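Local structure of kinesin-like protein Nod (Drosophila melanogaster, 3DC4) at residues 152-157 against 196-201; 112-117 against 222-227; 238-243 against 294-299. The protein hydrolyses ATP and binds microtubules through this kinesin motor domain, the catalytic core of a nonmotile kinesin required for segregating non-exchange chromosomes in meiosis. All blocks are in the same frame, centred on the assembly; numbering follows the deposited sequence.

Contact 1 of 3, residues 152-157 against 196-201; sequences VYASFI and HHILEL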
loop_
_atom_site.group_PDB
_atom_site.type_symbol
_atom_site.label_atom_id
_atom_site.label_comp_id
_atom_site.label_asym_id
_atom_site.label_seq_id
_atom_site.Cartn_x
_atom_site.Cartn_y
_atom_site.Cartn_z
ATOM N N VAL A 152 -19.481 -1.859 -2.509
ATOM C CA VAL A 152 -18.137 -1.900 -1.951
ATOM C C VAL A 152 -17.866 -3.184 -1.174
ATOM O O VAL A 152 -18.734 -3.691 -0.462
ATOM C CB VAL A 152 -17.911 -0.695 -1.013
ATOM C CG1 VAL A 152 -16.440 -0.588 -0.634
ATOM C CG2 VAL A 152 -18.394 0.571 -1.686
ATOM N N TYR A 153 -16.654 -3.709 -1.322
ATOM C CA TYR A 153 -16.261 -4.935 -0.641
ATOM C C TYR A 153 -14.825 -4.827 -0.159
ATOM O O TYR A 153 -14.108 -3.890 -0.512
ATOM C CB TYR A 153 -16.364 -6.139 -1.585
ATOM C CG TYR A 153 -17.712 -6.320 -2.245
ATOM C CD1 TYR A 153 -18.078 -5.556 -3.358
ATOM C CD2 TYR A 153 -18.624 -7.249 -1.752
ATOM C CE1 TYR A 153 -19.324 -5.716 -3.963
ATOM C CE2 TYR A 153 -19.871 -7.415 -2.344
ATOM C CZ TYR A 153 -20.216 -6.647 -3.447
ATOM O OH TYR A 153 -21.461 -6.803 -4.017
ATOM N N ALA A 154 -14.414 -5.795 0.647
ATOM C CA ALA A 154 -13.054 -5.833 1.155
ATOM C C ALA A 154 -12.563 -7.274 1.132
ATOM O O ALA A 154 -13.325 -8.198 1.407
ATOM C CB ALA A 154 -13.004 -5.291 2.583
ATOM N N SER A 155 -11.299 -7.455 0.762
ATOM C CA SER A 155 -10.664 -8.762 0.765
ATOM C C SER A 155 -9.428 -8.591 1.639
ATOM O O SER A 155 -8.903 -7.483 1.761
ATOM C CB SER A 155 -10.292 -9.224 -0.653
ATOM O OG SER A 155 -9.437 -8.326 -1.335
ATOM N N PHE A 156 -9.000 -9.668 2.288
ATOM C CA PHE A 156 -7.829 -9.631 3.166
ATOM C C PHE A 156 -6.973 -10.846 2.843
ATOM O O PHE A 156 -7.323 -11.982 3.167
ATOM C CB PHE A 156 -8.259 -9.673 4.640
ATOM C CG PHE A 156 -7.198 -9.207 5.619
ATOM C CD1 PHE A 156 -5.841 -9.330 5.328
ATOM C CD2 PHE A 156 -7.567 -8.678 6.856
ATOM C CE1 PHE A 156 -4.864 -8.935 6.253
ATOM C CE2 PHE A 156 -6.602 -8.281 7.788
ATOM C CZ PHE A 156 -5.244 -8.413 7.482
ATOM N N ILE A 157 -5.845 -10.593 2.194
ATOM C CA ILE A 157 -4.927 -11.647 1.808
ATOM C C ILE A 157 -3.603 -11.500 2.546
ATOM O O ILE A 157 -3.115 -10.386 2.767
ATOM C CB ILE A 157 -4.668 -11.592 0.288
ATOM C CG1 ILE A 157 -5.952 -11.941 -0.465
ATOM C CG2 ILE A 157 -3.543 -12.542 -0.098
ATOM C CD1 ILE A 157 -5.883 -11.659 -1.942
ATOM N N HIS A 196 -14.255 -2.908 10.407
ATOM C CA HIS A 196 -13.745 -3.400 11.674
ATOM C C HIS A 196 -13.890 -4.920 11.743
ATOM O O HIS A 196 -12.985 -5.616 12.201
ATOM C CB HIS A 196 -14.491 -2.733 12.829
ATOM C CG HIS A 196 -13.981 -3.126 14.177
ATOM N ND1 HIS A 196 -14.146 -4.395 14.693
ATOM C CD2 HIS A 196 -13.289 -2.430 15.109
ATOM C CE1 HIS A 196 -13.579 -4.461 15.883
ATOM N NE2 HIS A 196 -13.050 -3.283 16.160
ATOM N N HIS A 197 -15.022 -5.436 11.268
ATOM C CA HIS A 197 -15.257 -6.877 11.282
ATOM C C HIS A 197 -14.237 -7.639 10.440
ATOM O O HIS A 197 -13.622 -8.592 10.923
ATOM C CB HIS A 197 -16.669 -7.188 10.776
ATOM C CG HIS A 197 -16.936 -8.650 10.577
ATOM N ND1 HIS A 197 -16.924 -9.555 11.615
ATOM C CD2 HIS A 197 -17.219 -9.362 9.460
ATOM C CE1 HIS A 197 -17.189 -10.764 11.148
ATOM N NE2 HIS A 197 -17.372 -10.673 9.844
ATOM N N ILE A 198 -14.053 -7.224 9.186
ATOM C CA ILE A 198 -13.111 -7.915 8.309
ATOM C C ILE A 198 -11.678 -7.838 8.824
ATOM O O ILE A 198 -10.911 -8.792 8.678
ATOM C CB ILE A 198 -13.167 -7.386 6.835
ATOM C CG1 ILE A 198 -12.483 -6.023 6.710
ATOM C CG2 ILE A 198 -14.608 -7.306 6.367
ATOM C CD1 ILE A 198 -11.056 -6.105 6.165
ATOM N N LEU A 199 -11.311 -6.713 9.432
ATOM C CA LEU A 199 -9.957 -6.568 9.958
ATOM C C LEU A 199 -9.752 -7.452 11.179
ATOM O O LEU A 199 -8.696 -8.061 11.348
ATOM C CB LEU A 199 -9.669 -5.111 10.324
ATOM C CG LEU A 199 -9.499 -4.155 9.145
ATOM C CD1 LEU A 199 -9.222 -2.751 9.658
ATOM C CD2 LEU A 199 -8.343 -4.645 8.270
ATOM N N GLU A 200 -10.775 -7.523 12.025
ATOM C CA GLU A 200 -10.711 -8.341 13.227
ATOM C C GLU A 200 -10.695 -9.817 12.831
ATOM O O GLU A 200 -9.902 -10.607 13.349
ATOM C CB GLU A 200 -11.919 -8.051 14.124
ATOM C CG GLU A 200 -11.931 -8.815 15.437
ATOM C CD GLU A 200 -13.170 -8.517 16.266
ATOM O OE1 GLU A 200 -13.332 -7.354 16.699
ATOM O OE2 GLU A 200 -13.987 -9.444 16.481
ATOM N N LEU A 201 -11.574 -10.181 11.903
ATOM C CA LEU A 201 -11.660 -11.557 11.429
ATOM C C LEU A 201 -10.346 -11.978 10.788
ATOM O O LEU A 201 -9.801 -13.041 11.097
ATOM C CB LEU A 201 -12.793 -11.693 10.409
ATOM C CG LEU A 201 -12.921 -13.037 9.687
ATOM C CD1 LEU A 201 -13.319 -14.124 10.677
ATOM C CD2 LEU A 201 -13.956 -12.919 8.584
#

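Contact 2 of 3, residues 112-117 against 222-227; sequences MGMTPP and AIVTIH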
loop_
_atom_site.group_PDB
_atom_site.type_symbol
_atom_site.label_atom_id
_atom_site.label_comp_id
_atom_site.label_asym_id
_atom_site.label_seq_id
_atom_site.Cartn_x
_atom_site.Cartn_y
_atom_site.Cartn_z
ATOM N N MET A 112 -0.971 2.498 7.493
ATOM C CA MET A 112 -1.969 1.931 6.604
ATOM C C MET A 112 -3.310 1.688 7.279
ATOM O O MET A 112 -4.322 1.507 6.602
ATOM C CB MET A 112 -1.442 0.632 5.997
ATOM C CG MET A 112 -0.116 0.788 5.250
ATOM S SD MET A 112 -0.090 2.257 4.186
ATOM C CE MET A 112 -0.394 1.509 2.578
ATOM N N GLY A 113 -3.315 1.680 8.608
ATOM C CA GLY A 113 -4.550 1.467 9.353
ATOM C C GLY A 113 -5.011 0.023 9.368
ATOM O O GLY A 113 -6.186 -0.266 9.157
ATOM N N MET A 114 -4.077 -0.880 9.641
ATOM C CA MET A 114 -4.349 -2.310 9.675
ATOM C C MET A 114 -5.013 -2.799 10.957
ATOM O O MET A 114 -5.519 -3.918 11.010
ATOM C CB MET A 114 -3.049 -3.077 9.450
ATOM C CG MET A 114 -2.439 -2.856 8.080
ATOM S SD MET A 114 -3.537 -3.411 6.752
ATOM C CE MET A 114 -3.532 -5.176 7.023
ATOM N N THR A 115 -5.008 -1.961 11.987
ATOM C CA THR A 115 -5.613 -2.315 13.265
ATOM C C THR A 115 -7.099 -1.966 13.246
ATOM O O THR A 115 -7.494 -0.934 12.711
ATOM C CB THR A 115 -4.935 -1.558 14.428
ATOM O OG1 THR A 115 -3.548 -1.913 14.482
ATOM C CG2 THR A 115 -5.592 -1.916 15.763
ATOM N N PRO A 116 -7.948 -2.833 13.825
ATOM C CA PRO A 116 -9.393 -2.581 13.858
ATOM C C PRO A 116 -9.704 -1.178 14.379
ATOM O O PRO A 116 -9.349 -0.831 15.505
ATOM C CB PRO A 116 -9.911 -3.682 14.778
ATOM C CG PRO A 116 -8.987 -4.821 14.468
ATOM C CD PRO A 116 -7.627 -4.145 14.418
ATOM N N PRO A 117 -10.374 -0.355 13.558
ATOM C CA PRO A 117 -10.755 1.023 13.877
ATOM C C PRO A 117 -11.370 1.213 15.263
ATOM O O PRO A 117 -11.041 2.169 15.967
ATOM C CB PRO A 117 -11.736 1.371 12.761
ATOM C CG PRO A 117 -11.197 0.600 11.608
ATOM C CD PRO A 117 -10.892 -0.737 12.232
ATOM N N ALA A 222 0.592 -8.261 4.365
ATOM C CA ALA A 222 -0.862 -8.147 4.368
ATOM C C ALA A 222 -1.334 -7.258 3.237
ATOM O O ALA A 222 -0.722 -6.230 2.940
ATOM C CB ALA A 222 -1.346 -7.606 5.696
ATOM N N ILE A 223 -2.431 -7.668 2.613
ATOM C CA ILE A 223 -3.008 -6.919 1.513
ATOM C C ILE A 223 -4.514 -6.816 1.707
ATOM O O ILE A 223 -5.248 -7.785 1.487
ATOM C CB ILE A 223 -2.728 -7.610 0.170
ATOM C CG1 ILE A 223 -1.210 -7.734 -0.024
ATOM C CG2 ILE A 223 -3.358 -6.814 -0.970
ATOM C CD1 ILE A 223 -0.785 -8.752 -1.072
ATOM N N VAL A 224 -4.972 -5.657 2.158
ATOM C CA VAL A 224 -6.399 -5.442 2.344
ATOM C C VAL A 224 -6.824 -4.604 1.151
ATOM O O VAL A 224 -6.277 -3.529 0.895
ATOM C CB VAL A 224 -6.706 -4.692 3.655
ATOM C CG1 VAL A 224 -8.193 -4.414 3.753
ATOM C CG2 VAL A 224 -6.260 -5.526 4.840
ATOM N N THR A 225 -7.788 -5.115 0.406
ATOM C CA THR A 225 -8.257 -4.423 -0.776
ATOM C C THR A 225 -9.702 -3.989 -0.685
ATOM O O THR A 225 -10.587 -4.781 -0.353
ATOM C CB THR A 225 -8.093 -5.308 -2.023
ATOM O OG1 THR A 225 -6.703 -5.555 -2.240
ATOM C CG2 THR A 225 -8.688 -4.634 -3.252
ATOM N N ILE A 226 -9.915 -2.709 -0.968
ATOM C CA ILE A 226 -11.248 -2.143 -0.995
ATOM C C ILE A 226 -11.657 -2.249 -2.458
ATOM O O ILE A 226 -11.013 -1.665 -3.334
ATOM C CB ILE A 226 -11.240 -0.667 -0.560
ATOM C CG1 ILE A 226 -10.918 -0.577 0.932
ATOM C CG2 ILE A 226 -12.584 -0.017 -0.869
ATOM C CD1 ILE A 226 -10.893 0.852 1.479
ATOM N N HIS A 227 -12.707 -3.024 -2.714
ATOM C CA HIS A 227 -13.209 -3.236 -4.066
ATOM C C HIS A 227 -14.438 -2.383 -4.337
ATOM O O HIS A 227 -15.367 -2.333 -3.530
ATOM C CB HIS A 227 -13.599 -4.704 -4.269
ATOM C CG HIS A 227 -12.475 -5.675 -4.072
ATOM N ND1 HIS A 227 -11.778 -6.229 -5.125
ATOM C CD2 HIS A 227 -11.940 -6.205 -2.946
ATOM C CE1 HIS A 227 -10.863 -7.060 -4.657
ATOM N NE2 HIS A 227 -10.940 -7.065 -3.337
#

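Contact 3 of 3, residues 238-243 against 294-299; sequences NIVDLA and TVLQAS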
loop_
_atom_site.group_PDB
_atom_site.type_symbol
_atom_site.label_atom_id
_atom_site.label_comp_id
_atom_site.label_asym_id
_atom_site.label_seq_id
_atom_site.Cartn_x
_atom_site.Cartn_y
_atom_site.Cartn_z
ATOM N N ASN A 238 -5.790 -1.280 -3.296
ATOM C CA ASN A 238 -4.985 -2.230 -2.554
ATOM C C ASN A 238 -4.148 -1.521 -1.504
ATOM O O ASN A 238 -3.298 -0.693 -1.831
ATOM C CB ASN A 238 -4.033 -2.963 -3.496
ATOM C CG ASN A 238 -4.757 -3.652 -4.638
ATOM O OD1 ASN A 238 -5.583 -4.541 -4.417
ATOM N ND2 ASN A 238 -4.463 -3.237 -5.863
ATOM N N ILE A 239 -4.390 -1.857 -0.245
ATOM C CA ILE A 239 -3.639 -1.293 0.858
ATOM C C ILE A 239 -2.697 -2.406 1.275
ATOM O O ILE A 239 -3.116 -3.412 1.866
ATOM C CB ILE A 239 -4.561 -0.901 2.030
ATOM C CG1 ILE A 239 -5.564 0.155 1.553
ATOM C CG2 ILE A 239 -3.739 -0.343 3.185
ATOM C CD1 ILE A 239 -4.919 1.401 0.962
ATOM N N VAL A 240 -1.424 -2.231 0.945
ATOM C CA VAL A 240 -0.421 -3.241 1.244
ATOM C C VAL A 240 0.494 -2.883 2.408
ATOM O O VAL A 240 1.072 -1.799 2.450
ATOM C CB VAL A 240 0.437 -3.504 0.001
ATOM C CG1 VAL A 240 1.312 -4.720 0.228
ATOM C CG2 VAL A 240 -0.467 -3.690 -1.208
ATOM N N ASP A 241 0.622 -3.821 3.339
ATOM C CA ASP A 241 1.445 -3.651 4.527
ATOM C C ASP A 241 2.444 -4.810 4.494
ATOM O O ASP A 241 2.130 -5.927 4.910
ATOM C CB ASP A 241 0.537 -3.739 5.753
ATOM C CG ASP A 241 1.261 -3.479 7.053
ATOM O OD1 ASP A 241 0.630 -3.691 8.109
ATOM O OD2 ASP A 241 2.437 -3.062 7.044
ATOM N N LEU A 242 3.639 -4.554 3.971
ATOM C CA LEU A 242 4.653 -5.598 3.867
ATOM C C LEU A 242 5.332 -5.906 5.192
ATOM O O LEU A 242 5.348 -5.077 6.105
ATOM C CB LEU A 242 5.691 -5.205 2.815
ATOM C CG LEU A 242 5.107 -5.007 1.417
ATOM C CD1 LEU A 242 6.238 -4.708 0.453
ATOM C CD2 LEU A 242 4.347 -6.266 0.977
ATOM N N ALA A 243 5.885 -7.109 5.292
ATOM C CA ALA A 243 6.578 -7.530 6.503
ATOM C C ALA A 243 7.876 -6.729 6.602
ATOM O O ALA A 243 8.235 -6.016 5.668
ATOM C CB ALA A 243 6.883 -9.026 6.441
ATOM N N THR A 294 2.002 -11.138 -8.360
ATOM C CA THR A 294 1.030 -12.034 -8.968
ATOM C C THR A 294 -0.357 -11.654 -8.447
ATOM O O THR A 294 -1.293 -11.468 -9.224
ATOM C CB THR A 294 1.341 -13.506 -8.617
ATOM O OG1 THR A 294 2.587 -13.882 -9.217
ATOM C CG2 THR A 294 0.247 -14.429 -9.137
ATOM N N VAL A 295 -0.479 -11.515 -7.130
ATOM C CA VAL A 295 -1.749 -11.137 -6.518
ATOM C C VAL A 295 -2.197 -9.756 -6.993
ATOM O O VAL A 295 -3.385 -9.520 -7.210
ATOM C CB VAL A 295 -1.640 -11.126 -4.983
ATOM C CG1 VAL A 295 -2.935 -10.599 -4.371
ATOM C CG2 VAL A 295 -1.352 -12.535 -4.481
ATOM N N LEU A 296 -1.245 -8.844 -7.168
ATOM C CA LEU A 296 -1.581 -7.495 -7.603
ATOM C C LEU A 296 -1.465 -7.325 -9.122
ATOM O O LEU A 296 -1.456 -6.208 -9.623
ATOM C CB LEU A 296 -0.672 -6.478 -6.893
ATOM C CG LEU A 296 -0.707 -6.483 -5.356
ATOM C CD1 LEU A 296 0.318 -5.503 -4.813
ATOM C CD2 LEU A 296 -2.111 -6.119 -4.866
ATOM N N GLN A 297 -1.394 -8.432 -9.852
ATOM C CA GLN A 297 -1.263 -8.382 -11.306
ATOM C C GLN A 297 -2.321 -7.524 -11.990
ATOM O O GLN A 297 -2.003 -6.735 -12.880
ATOM C CB GLN A 297 -1.318 -9.791 -11.886
ATOM C CG GLN A 297 -0.910 -9.851 -13.340
ATOM C CD GLN A 297 -0.983 -11.251 -13.887
ATOM O OE1 GLN A 297 -0.628 -12.207 -13.201
ATOM N NE2 GLN A 297 -1.440 -11.385 -15.128
ATOM N N ALA A 298 -3.576 -7.683 -11.579
ATOM C CA ALA A 298 -4.672 -6.922 -12.166
ATOM C C ALA A 298 -4.573 -5.438 -11.832
ATOM O O ALA A 298 -5.155 -4.606 -12.522
ATOM C CB ALA A 298 -6.014 -7.475 -11.685
ATOM N N SER A 299 -3.846 -5.103 -10.771
ATOM C CA SER A 299 -3.708 -3.705 -10.384
ATOM C C SER A 299 -2.432 -3.070 -10.931
ATOM O O SER A 299 -2.299 -1.848 -10.944
ATOM C CB SER A 299 -3.760 -3.573 -8.862
ATOM O OG SER A 299 -5.038 -3.962 -8.387
#

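Contact 1 of 3, residues 152-157 against 196-201
The ring of Phe156 presents its edge to helix 192-204: the backbone O of Ile198 lies near the ring plane, 3.8 Å from CD2, so a carbonyl oxygen meets the slightly positive C-H rim, though weakly at this length. At the next ring atom, CE2, the methyl CD2 of Leu199 approaches obliquely at 4.1 Å, and the Phe156 and Leu199 side chains cross at about a right angle. Phenylalanine suits this place because its length spans the layer between strand and helix. CB already faces the helix, and CG anti to the backbone N (chi1 -162°) extends the ring outward, bringing CD2 and CE2 there.

Two residues earlier, and therefore on the same side of the strand, Ala154 offers only a methyl group. Its CB meets CD1 of Ile198 at 4.2 Å, and the same CD1 lies 4.4 Å from Phe156 CD2, so one isoleucine tip touches both strand residues. Ile198 pays for this reach: CG1 sits between its backbone N and carbonyl carbon, and chi2 (99°) is far from a staggered value. Leu199 starts away from the strand and contributes through the end of its side chain. All four touching residues are buried, and apart from the Ile198 carbonyl their meeting points are nonpolar; no hydrogen bond crosses the contact.

Around them, Phe156 also touches Ala222 and Val224 of the adjacent strand 220-229, Ile198 touches Leu187, and Leu199 packs on Leu128 of helix 127-141. Segments 152-157 and 196-201 run nearly parallel, their axes 13° apart and 9.1 Å at closest approach. This is the layered alpha/beta arrangement of the kinesin motor domain, in which helices pack on a central sheet; here the helix precedes the switch-1 region.

Contact 2 of 3, residues 112-117 against 222-227
A Schellman motif closes the helix that follows the P-loop, and Met114, the residue after its glycine, reaches across to Ala222 and Val224 on strand 220-229. In the motif Gly113 N bonds to Tyr110 O and Met114 N to Ser109 O. Gly113, at the C-prime position, has positive phi (76°), a conformation that glycine adopts without the strain a side chain would bring.

The turn directs Met114 toward the strand. Its chain then bends at both chi2 (-61°) and chi3 (-67°), curling until the methyl CE rests against two side chains at once: it is 3.5 Å from Ala222 CB and also 3.5 Å from Val224 CG2. Both are close approaches for carbon atoms, so the fit is tight. The sulfur follows at longer range, with SD 3.9 Å from the same Val224 methyl. Methionine suits this place because its unbranched chain can bend twice and lay a nonpolar methyl on the small Ala222 and Val224 side chains, which alternate along the strand and keep that surface low and nonpolar.

Met114 also touches Phe156 of strand 151-160 and Asp241 of strand 234-241, and so lies over three neighbouring strands of the central sheet. To one side, Pro116 and Pro117 pack on His196 of helix 192-204, and Val224 touches Ile198 of that same helix.

Contact 3 of 3, residues 238-243 against 294-299
The backbones of Asn238, on strand 234-241, and Leu296, the first residue to leave helical geometry after helix 291-295, come nearest at 8.0 Å between their CA atoms, and Ser299 reaches the same asparagine one turn later. A backbone bond from Ser299 N to Leu296 O (2.9 Å) keeps that turn compact, and the side chains of Leu296 and Ser299 both point at the strand.

The polar link is short: Asn238 ND2 donates to Ser299 OG at 2.7 Å, with an N-H...O angle of 151°. The hydroxyl lies only 5° out of the amide plane, where an N-H of the amide can aim at it. Leu296 comes from a different direction. Its CD2 stands directly above the amide carbon, 3.6 Å from Asn238 CG, and lies across one face of the flat group. The other branch, CD1, meets CG2 of Val240 at 4.1 Å. A forked leucine is well suited here, since one methyl lies on the amide while the other joins the nonpolar strand surface; Val240 and Leu296 both also touch Ile223 on strand 220-229.

The rest of the amide is occupied too: Asn238 OD1 bonds to Thr225 OG1, and ND2 has a second acceptor in Thr97 OG1 on strand 96-101. Three hydroxyl-bearing residues thus grip one buried side chain, which limits the rotation of the amide; since hydroxyls can give or take a proton, they suit either end of it. Asparagine can be accommodated inside the sheet packing because its polar atoms are matched at both ends, while leucine shields its face.

The three contacts share the central sheet, in which strands 151-160, 220-229 and 234-241 are successive neighbours. Centres of contacts 1 and 2 are about 7 Å apart, joined by Tyr153 O to His227 N (2.7 Å); contacts 2 and 3 are about 12 Å apart, joined by Val224 O to Ile239 N (2.8 Å). Val224 faces contact 2 while Ile223 turns away toward Leu296, so contact 3 lies on the other side of the sheet. Contact 2 is closest to the nucleotide: the Met114 side chain is about 7 Å from magnesium and ADP. Asp241, where strand 234-241 leads into switch II, bonds to Ser109 of the P-loop, bringing contact 3's strand to the site.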